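Local coordinates for protein dipeptidase AC. Metallo peptidase. MEROPS family M19 (Rhodobacter sphaeroides, PDB 3LY0) that probably hydrolyses dipeptides as a zinc metallopeptidase, and here binds two zinc ions and a phosphinate mimic of L-Ala-D-Ala, at residues His233-Ala238 with Thr243-Asp248; Arg249-Ile254 with Asp294-Asp299. All coordinates share one frame; numbering follows the deposited sequence. Where two conformers were deposited one is given.

Contact 1 of 2, residues His233-Ala238 with Thr243-Asp248; sequences HSNAHA and TRNLTD. With ZN (zinc ion), chain E; LY0 ((2R)-3-[(R)-[(1R)-1-aminoethyl](hydroxy)phosphoryl]-2-methylpropanoic acid), chain C.
Arg244 lays the NH2 corner of its guanidinium over one face of the His233 imidazole, 3.2 Å from NH2 to CD2, with the two flat groups nearly perpendicular (81°). The same NH2 donates to His233 O at 2.8 Å, while Arg244 NH1 reaches Ser234 OG in the guanidinium plane. Bends at chi2 and chi3 fold the arginine back so that its NE-NH2 edge meets the inhibitor: NE donates to carboxylate oxygen O61 at 2.7 Å, and NH2 to O62 in an almost straight bond (175°). Oxygen O62 also binds the zinc ion that His233 NE2 holds at 2.2 Å, its site completed by Glu139, His212 and both phosphinate oxygens. In this TIM-barrel enzyme of family M19 the loop that follows strand 230-231 supplies both a metal ligand and the arginine that binds the inhibitor's carboxylate. Farther along, the loop closes on itself through a single beta bridge, with Leu246 N donating to Asn235 O and His237 N to Leu246 O (2.8 Å). Beside it, Asn245 OD1 accepts a hydrogen bond from Asn235 N at 2.9 Å, the donor lying well above the amide carbonyl plane. A water spans Ser234 OG, whose hydroxyl also bonds Ser211, and Arg244 O.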
ATOM      1  N   HIS A 233       3.026   2.583   0.071  1.00  8.81           N
ATOM      2  CA  HIS A 233       2.816   2.943  -1.328  1.00  8.54           C
ATOM      3  C   HIS A 233       2.889   4.457  -1.529  1.00  8.76           C
ATOM      4  O   HIS A 233       1.875   5.131  -1.741  1.00  9.20           O
ATOM      5  CB  HIS A 233       1.542   2.277  -1.923  1.00  9.33           C
ATOM      6  CG  HIS A 233       0.247   2.613  -1.230  1.00  7.78           C
ATOM      7  ND1 HIS A 233       0.015   2.359   0.109  1.00  8.55           N
ATOM      8  CD2 HIS A 233      -0.915   3.113  -1.720  1.00  8.99           C
ATOM      9  CE1 HIS A 233      -1.213   2.729   0.419  1.00  7.94           C
ATOM     10  NE2 HIS A 233      -1.808   3.172  -0.675  1.00  9.16           N
ATOM     11  N   SER A 234       4.114   4.975  -1.463  1.00  8.82           N
ATOM     12  CA  SER A 234       4.367   6.420  -1.568  1.00  8.59           C
ATOM     13  C   SER A 234       5.686   6.649  -2.278  1.00  8.56           C
ATOM     14  O   SER A 234       6.632   5.876  -2.096  1.00  9.87           O
ATOM     15  CB  SER A 234       4.451   7.055  -0.176  1.00 11.11           C
ATOM     16  OG  SER A 234       3.235   6.925   0.532  1.00 10.14           O
ATOM     17  N   ASN A 235       5.760   7.730  -3.057  1.00  9.28           N
ATOM     18  CA  ASN A 235       6.951   8.032  -3.843  1.00  9.97           C
ATOM     19  C   ASN A 235       7.659   9.298  -3.382  1.00  9.16           C
ATOM     20  O   ASN A 235       7.401   9.790  -2.280  1.00 10.72           O
ATOM     21  CB  ASN A 235       6.603   8.055  -5.332  1.00 11.51           C
ATOM     22  CG  ASN A 235       6.050   6.715  -5.808  1.00 10.85           C
ATOM     23  OD1 ASN A 235       6.315   5.674  -5.195  1.00 10.39           O
ATOM     24  ND2 ASN A 235       5.268   6.730  -6.887  1.00 10.92           N
ATOM     25  N   ALA A 236       8.566   9.817  -4.209  1.00  9.87           N
ATOM     26  CA  ALA A 236       9.419  10.925  -3.787  1.00 10.43           C
ATOM     27  C   ALA A 236       8.847  12.280  -4.173  1.00  9.86           C
ATOM     28  O   ALA A 236       8.738  12.593  -5.358  1.00 10.30           O
ATOM     29  CB  ALA A 236      10.819  10.756  -4.360  1.00 12.02           C
ATOM     30  N   HIS A 237       8.508  13.081  -3.167  1.00  9.53           N
ATOM     31  CA  HIS A 237       7.943  14.408  -3.397  1.00 10.38           C
ATOM     32  C   HIS A 237       8.879  15.294  -4.216  1.00 12.26           C
ATOM     33  O   HIS A 237       8.425  16.128  -4.997  1.00 12.99           O
ATOM     34  CB  HIS A 237       7.630  15.072  -2.062  1.00 11.18           C
ATOM     35  CG  HIS A 237       6.723  16.252  -2.180  1.00 11.96           C
ATOM     36  ND1 HIS A 237       7.191  17.531  -2.390  1.00 13.82           N
ATOM     37  CD2 HIS A 237       5.374  16.343  -2.144  1.00 12.40           C
ATOM     38  CE1 HIS A 237       6.167  18.362  -2.462  1.00 15.40           C
ATOM     39  NE2 HIS A 237       5.054  17.666  -2.316  1.00 14.22           N
ATOM     40  N   ALA A 238      10.182  15.099  -4.028  1.00  9.94           N
ATOM     41  CA  ALA A 238      11.186  15.903  -4.727  1.00 12.16           C
ATOM     42  C   ALA A 238      11.133  15.668  -6.230  1.00 14.50           C
ATOM     43  O   ALA A 238      11.547  16.534  -7.006  1.00 17.10           O
ATOM     44  CB  ALA A 238      12.576  15.612  -4.175  1.00 15.31           C
ATOM     45  N   THR A 243       0.650  15.619  -3.051  1.00 10.17           N
ATOM     46  CA  THR A 243       0.422  15.551  -1.601  1.00 10.65           C
ATOM     47  C   THR A 243       0.641  14.147  -1.014  1.00 10.10           C
ATOM     48  O   THR A 243       0.870  14.007   0.191  1.00 10.85           O
ATOM     49  CB  THR A 243      -1.005  15.992  -1.246  1.00 10.74           C
ATOM     50  OG1 THR A 243      -1.928  15.293  -2.091  1.00 12.30           O
ATOM     51  CG2 THR A 243      -1.159  17.504  -1.498  1.00 13.24           C
ATOM     52  N   ARG A 244       0.549  13.129  -1.868  1.00 10.02           N
ATOM     53  CA  ARG A 244       0.696  11.735  -1.436  1.00 10.71           C
ATOM     54  C   ARG A 244       2.142  11.260  -1.296  1.00  9.81           C
ATOM     55  O   ARG A 244       2.399  10.200  -0.711  1.00 10.17           O
ATOM     56  CB  ARG A 244      -0.081  10.818  -2.370  1.00  8.67           C
ATOM     57  CG  ARG A 244      -1.545  10.683  -1.980  1.00  9.78           C
ATOM     58  CD  ARG A 244      -1.702   9.734  -0.797  1.00 10.90           C
ATOM     59  NE  ARG A 244      -1.640   8.328  -1.200  1.00 10.10           N
ATOM     60  CZ  ARG A 244      -0.615   7.504  -0.991  1.00 11.09           C
ATOM     61  NH1 ARG A 244       0.492   7.916  -0.384  1.00 10.47           N
ATOM     62  NH2 ARG A 244      -0.715   6.238  -1.378  1.00  9.75           N
ATOM     63  N   ASN A 245       3.086  12.023  -1.837  1.00 10.54           N
ATOM     64  CA  ASN A 245       4.494  11.625  -1.799  1.00  9.52           C
ATOM     65  C   ASN A 245       5.257  12.137  -0.572  1.00  9.84           C
ATOM     66  O   ASN A 245       4.715  12.899   0.241  1.00 11.34           O
ATOM     67  CB  ASN A 245       5.173  12.004  -3.118  1.00  9.44           C
ATOM     68  CG  ASN A 245       4.750  11.100  -4.262  1.00  9.02           C
ATOM     69  OD1 ASN A 245       4.243   9.994  -4.038  1.00  9.45           O
ATOM     70  ND2 ASN A 245       4.969  11.549  -5.486  1.00 10.90           N
ATOM     71  N   LEU A 246       6.500  11.687  -0.434  1.00  9.81           N
ATOM     72  CA  LEU A 246       7.286  11.933   0.766  1.00 10.48           C
ATOM     73  C   LEU A 246       8.398  12.937   0.479  1.00 10.38           C
ATOM     74  O   LEU A 246       9.141  12.787  -0.486  1.00 11.54           O
ATOM     75  CB  LEU A 246       7.901  10.615   1.259  1.00 10.15           C
ATOM     76  CG  LEU A 246       6.914   9.569   1.789  1.00 10.77           C
ATOM     77  CD1 LEU A 246       7.563   8.198   1.838  1.00 11.52           C
ATOM     78  CD2 LEU A 246       6.385   9.964   3.152  1.00 11.87           C
ATOM     79  N   THR A 247       8.526  13.943   1.335  1.00 11.45           N
ATOM     80  CA  THR A 247       9.608  14.920   1.176  1.00 12.47           C
ATOM     81  C   THR A 247      10.933  14.315   1.623  1.00 12.01           C
ATOM     82  O   THR A 247      10.968  13.275   2.296  1.00 12.25           O
ATOM     83  CB  THR A 247       9.363  16.177   2.014  1.00 13.26           C
ATOM     84  OG1 THR A 247       9.501  15.856   3.407  1.00 14.13           O
ATOM     85  CG2 THR A 247       7.967  16.734   1.763  1.00 15.42           C
ATOM     86  N   ASP A 248      12.031  14.962   1.247  1.00 13.59           N
ATOM     87  CA  ASP A 248      13.341  14.468   1.646  1.00 12.76           C
ATOM     88  C   ASP A 248      13.489  14.440   3.162  1.00 14.86           C
ATOM     89  O   ASP A 248      14.152  13.554   3.710  1.00 16.03           O
ATOM     90  CB  ASP A 248      14.462  15.296   1.003  1.00 14.69           C
ATOM     91  CG  ASP A 248      14.649  14.983  -0.474  1.00 18.16           C
ATOM     92  OD1 ASP A 248      13.992  14.056  -0.995  1.00 15.84           O
ATOM     93  OD2 ASP A 248      15.464  15.675  -1.116  1.00 21.57           O
TER
HETATM   94 ZN    ZN E 365      -3.825   4.114  -0.937  0.65  9.35          ZN
HETATM   95  P   LY0 C 363      -5.665   3.739  -2.975  1.00 12.30           P
HETATM   96  C1  LY0 C 363      -8.422   3.917  -3.390  1.00 16.69           C
HETATM   97  N1  LY0 C 363      -7.527   2.081  -1.985  1.00 11.58           N
HETATM   98  C2  LY0 C 363      -7.297   2.937  -3.136  1.00 13.43           C
HETATM   99  C4  LY0 C 363      -5.169   4.497  -4.573  1.00 13.75           C
HETATM  100  C5  LY0 C 363      -4.676   5.914  -4.488  1.00 13.92           C
HETATM  101  C6  LY0 C 363      -3.672   6.121  -3.387  1.00 12.37           C
HETATM  102  C7  LY0 C 363      -4.288   6.523  -5.811  1.00 16.28           C
HETATM  103  O31 LY0 C 363      -4.718   2.643  -2.547  1.00 12.01           O
HETATM  104  O32 LY0 C 363      -5.737   4.807  -1.833  1.00 11.45           O
HETATM  105  O61 LY0 C 363      -3.360   7.386  -3.010  1.00 12.92           O
HETATM  106  O62 LY0 C 363      -3.148   5.163  -2.793  1.00 11.69           O
HETATM  107  O   HOH W   1       3.188   9.187   1.864  1.00 12.47           O
HETATM  108  O   HOH W   2      11.438  13.485  -1.945  1.00 13.56           O

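Contact 2 of 2, residues Arg249-Ile254 with Asp294-Asp299; sequences RQLAMI and DRLGED
Arg295 NE forms a salt bridge with OD1 of its chain neighbour Asp294 at 3.0 Å. Lower on the same side chain, Arg295 CB faces Leu251 CD1 across the contact, a loose approach of 4.4 Å. The two segments belong to neighbouring outer helices of the TIM barrel: helix 248-256 follows strand 230-231, and helix 283-296 lies between strands 260-263 and 301-303 of the same parallel sheet. How such helices pack is illustrated here by one leucine set against two residues a helical turn apart. Leu296, with CG anti to its carbonyl carbon (chi1 -65°), sets both methyls against helix 248-256. CD1 meets Leu251 CD2 at 4.0 Å, the two leucine side chains crossing at about a right angle; CD2 meets the CG2 branch of Ile254 at 3.8 Å. That branch stands anti to the backbone N of Ile254, beside the carbonyl carbon, and thereby faces Leu296. No hydrogen bond joins the segments, which bury 187 Å² between them, and the side-chain contacts are apolar. Val261 of strand 260-263 touches both Ile254 and Leu296, so the packing reaches down to the sheet. Directly after Leu296 the helix ends at Gly297, whose positive phi (99°) starts the connection to strand 301-303. Tightest of all is the approach of a methyl to the backbone, with Leu296 CD2 lying 3.2 Å from Leu251 O.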
ATOM      1  N   ARG A 249      12.859  15.398   3.838  1.00 14.96           N
ATOM      2  CA  ARG A 249      12.876  15.432   5.292  1.00 14.22           C
ATOM      3  C   ARG A 249      12.185  14.194   5.850  1.00 14.98           C
ATOM      4  O   ARG A 249      12.677  13.559   6.779  1.00 14.95           O
ATOM      5  CB  ARG A 249      12.202  16.694   5.822  1.00 14.97           C
ATOM      6  CG  ARG A 249      12.382  16.873   7.329  1.00 19.98           C
ATOM      7  CD  ARG A 249      11.513  17.981   7.883  1.00 19.24           C
ATOM      8  NE  ARG A 249      10.096  17.667   7.727  1.00 18.78           N
ATOM      9  CZ  ARG A 249       9.383  16.976   8.615  1.00 22.60           C
ATOM     10  NH1 ARG A 249       9.951  16.541   9.732  1.00 23.33           N
ATOM     11  NH2 ARG A 249       8.106  16.724   8.385  1.00 20.37           N
ATOM     12  N   GLN A 250      11.040  13.858   5.269  1.00 12.41           N
ATOM     13  CA  GLN A 250      10.331  12.651   5.682  1.00 11.96           C
ATOM     14  C   GLN A 250      11.152  11.387   5.389  1.00 12.28           C
ATOM     15  O   GLN A 250      11.231  10.466   6.208  1.00 14.21           O
ATOM     16  CB  GLN A 250       8.973  12.578   4.991  1.00 11.60           C
ATOM     17  CG  GLN A 250       7.966  13.596   5.494  1.00 12.81           C
ATOM     18  CD  GLN A 250       6.673  13.529   4.721  1.00 12.67           C
ATOM     19  OE1 GLN A 250       6.658  13.721   3.513  1.00 11.74           O
ATOM     20  NE2 GLN A 250       5.574  13.230   5.412  1.00 14.12           N
ATOM     21  N   LEU A 251      11.765  11.339   4.212  1.00 11.61           N
ATOM     22  CA  LEU A 251      12.613  10.208   3.869  1.00 11.97           C
ATOM     23  C   LEU A 251      13.755  10.041   4.879  1.00 12.23           C
ATOM     24  O   LEU A 251      14.107   8.918   5.249  1.00 12.88           O
ATOM     25  CB  LEU A 251      13.168  10.350   2.444  1.00 11.41           C
ATOM     26  CG  LEU A 251      12.151  10.300   1.303  1.00 12.16           C
ATOM     27  CD1 LEU A 251      12.856  10.563  -0.020  1.00 13.72           C
ATOM     28  CD2 LEU A 251      11.422   8.966   1.251  1.00 11.52           C
ATOM     29  N   ALA A 252      14.347  11.154   5.309  1.00 14.14           N
ATOM     30  CA  ALA A 252      15.462  11.083   6.250  1.00 14.46           C
ATOM     31  C   ALA A 252      15.010  10.491   7.582  1.00 15.02           C
ATOM     32  O   ALA A 252      15.736   9.728   8.205  1.00 16.42           O
ATOM     33  CB  ALA A 252      16.079  12.462   6.454  1.00 15.33           C
ATOM     34  N   MET A 253      13.808  10.849   8.011  1.00 16.45           N
ATOM     35  CA  MET A 253      13.257  10.302   9.243  0.63 15.42           C
ATOM     36  C   MET A 253      12.980   8.802   9.099  1.00 16.13           C
ATOM     37  O   MET A 253      13.256   8.025  10.010  1.00 14.49           O
ATOM     38  CB  MET A 253      12.008  11.091   9.636  0.63 16.26           C
ATOM     39  CG  MET A 253      12.300  12.588   9.793  0.63 18.31           C
ATOM     40  SD  MET A 253      10.877  13.693   9.687  0.63 18.57           S
ATOM     41  CE  MET A 253       9.934  13.106  11.070  0.63 14.91           C
ATOM     42  N   ILE A 254      12.448   8.396   7.947  1.00 13.27           N
ATOM     43  CA  ILE A 254      12.208   6.981   7.685  1.00 11.95           C
ATOM     44  C   ILE A 254      13.535   6.220   7.722  1.00 13.46           C
ATOM     45  O   ILE A 254      13.636   5.155   8.342  1.00 13.81           O
ATOM     46  CB  ILE A 254      11.476   6.778   6.340  1.00 11.00           C
ATOM     47  CG1 ILE A 254      10.043   7.320   6.433  1.00 12.10           C
ATOM     48  CG2 ILE A 254      11.494   5.304   5.918  1.00 13.31           C
ATOM     49  CD1 ILE A 254       9.328   7.447   5.088  1.00 14.02           C
ATOM     50  N   ASP A 294      18.759   6.329  -3.129  1.00 13.70           N
ATOM     51  CA  ASP A 294      19.852   7.209  -2.741  1.00 13.28           C
ATOM     52  C   ASP A 294      19.700   7.754  -1.323  1.00 18.04           C
ATOM     53  O   ASP A 294      20.674   7.835  -0.576  1.00 20.31           O
ATOM     54  CB  ASP A 294      19.969   8.375  -3.727  1.00 16.02           C
ATOM     55  CG  ASP A 294      21.187   9.227  -3.464  1.00 23.45           C
ATOM     56  OD1 ASP A 294      21.084  10.182  -2.665  1.00 31.09           O
ATOM     57  OD2 ASP A 294      22.249   8.931  -4.047  1.00 34.81           O
ATOM     58  N   ARG A 295      18.482   8.138  -0.952  1.00 15.37           N
ATOM     59  CA  ARG A 295      18.269   8.772   0.341  1.00 16.18           C
ATOM     60  C   ARG A 295      17.952   7.758   1.445  1.00 17.19           C
ATOM     61  O   ARG A 295      18.415   7.894   2.575  1.00 19.97           O
ATOM     62  CB  ARG A 295      17.169   9.835   0.246  1.00 17.94           C
ATOM     63  CG  ARG A 295      17.389  10.885  -0.859  1.00 23.33           C
ATOM     64  CD  ARG A 295      18.798  11.483  -0.849  1.00 27.51           C
ATOM     65  NE  ARG A 295      19.047  12.322  -2.025  1.00 32.82           N
ATOM     66  CZ  ARG A 295      18.921  13.648  -2.050  1.00 32.90           C
ATOM     67  NH1 ARG A 295      18.559  14.311  -0.960  1.00 32.33           N
ATOM     68  NH2 ARG A 295      19.167  14.316  -3.171  1.00 32.20           N
ATOM     69  N   LEU A 296      17.160   6.741   1.127  1.00 15.22           N
ATOM     70  CA  LEU A 296      16.786   5.751   2.138  1.00 15.53           C
ATOM     71  C   LEU A 296      17.830   4.664   2.354  1.00 18.05           C
ATOM     72  O   LEU A 296      17.916   4.083   3.438  1.00 17.75           O
ATOM     73  CB  LEU A 296      15.463   5.093   1.762  1.00 15.77           C
ATOM     74  CG  LEU A 296      14.260   6.022   1.763  1.00 13.99           C
ATOM     75  CD1 LEU A 296      13.098   5.333   1.051  1.00 14.73           C
ATOM     76  CD2 LEU A 296      13.898   6.409   3.202  1.00 13.47           C
ATOM     77  N   GLY A 297      18.604   4.379   1.314  1.00 16.77           N
ATOM     78  CA  GLY A 297      19.528   3.263   1.336  1.00 16.50           C
ATOM     79  C   GLY A 297      18.932   2.063   0.628  1.00 16.38           C
ATOM     80  O   GLY A 297      17.705   1.923   0.549  1.00 14.71           O
ATOM     81  N   GLU A 298      19.802   1.186   0.138  1.00 14.70           N
ATOM     82  CA  GLU A 298      19.390   0.038  -0.653  1.00 13.75           C
ATOM     83  C   GLU A 298      18.520  -0.954   0.099  1.00 13.34           C
ATOM     84  O   GLU A 298      17.838  -1.755  -0.523  1.00 14.94           O
ATOM     85  CB  GLU A 298      20.615  -0.719  -1.183  1.00 17.72           C
ATOM     86  CG  GLU A 298      21.404   0.003  -2.261  1.00 20.04           C
ATOM     87  CD  GLU A 298      22.555  -0.838  -2.786  1.00 21.52           C
ATOM     88  OE1 GLU A 298      22.860  -1.882  -2.172  1.00 27.23           O
ATOM     89  OE2 GLU A 298      23.142  -0.457  -3.820  1.00 27.74           O
ATOM     90  N   ASP A 299      18.555  -0.914   1.428  1.00 13.50           N
ATOM     91  CA  ASP A 299      17.812  -1.887   2.226  1.00 13.15           C
ATOM     92  C   ASP A 299      16.410  -1.413   2.601  1.00 13.01           C
ATOM     93  O   ASP A 299      15.670  -2.135   3.265  1.00 14.28           O
ATOM     94  CB  ASP A 299      18.578  -2.215   3.513  1.00 16.88           C
ATOM     95  CG  ASP A 299      19.888  -2.923   3.243  1.00 21.63           C
ATOM     96  OD1 ASP A 299      19.857  -4.043   2.688  1.00 24.75           O
ATOM     97  OD2 ASP A 299      20.943  -2.359   3.591  1.00 30.76           O
TER

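Contact 1 closes just before contact 2 opens, and their centres lie 11 Å apart: the loop that carries the zinc ligand and the carboxylate-binding arginine runs straight into the helix that packs in residues 249-254 with 294-299. Leu246 joins them, its CB 3.9 Å from Leu251 CD2 and its CD1 3.8 Å from Ile254 CD1, so the apolar packing is continuous from one contact to the other. At the periphery a long, weak ion pair links Asp248 OD2 to Arg295 NH1 at 3.4 Å, while Asp248 OD1 is hydrogen-bonded to His291. Contact 2 itself stays away from the metal site, the side chains of Ile254 and His233 being about 12 Å apart.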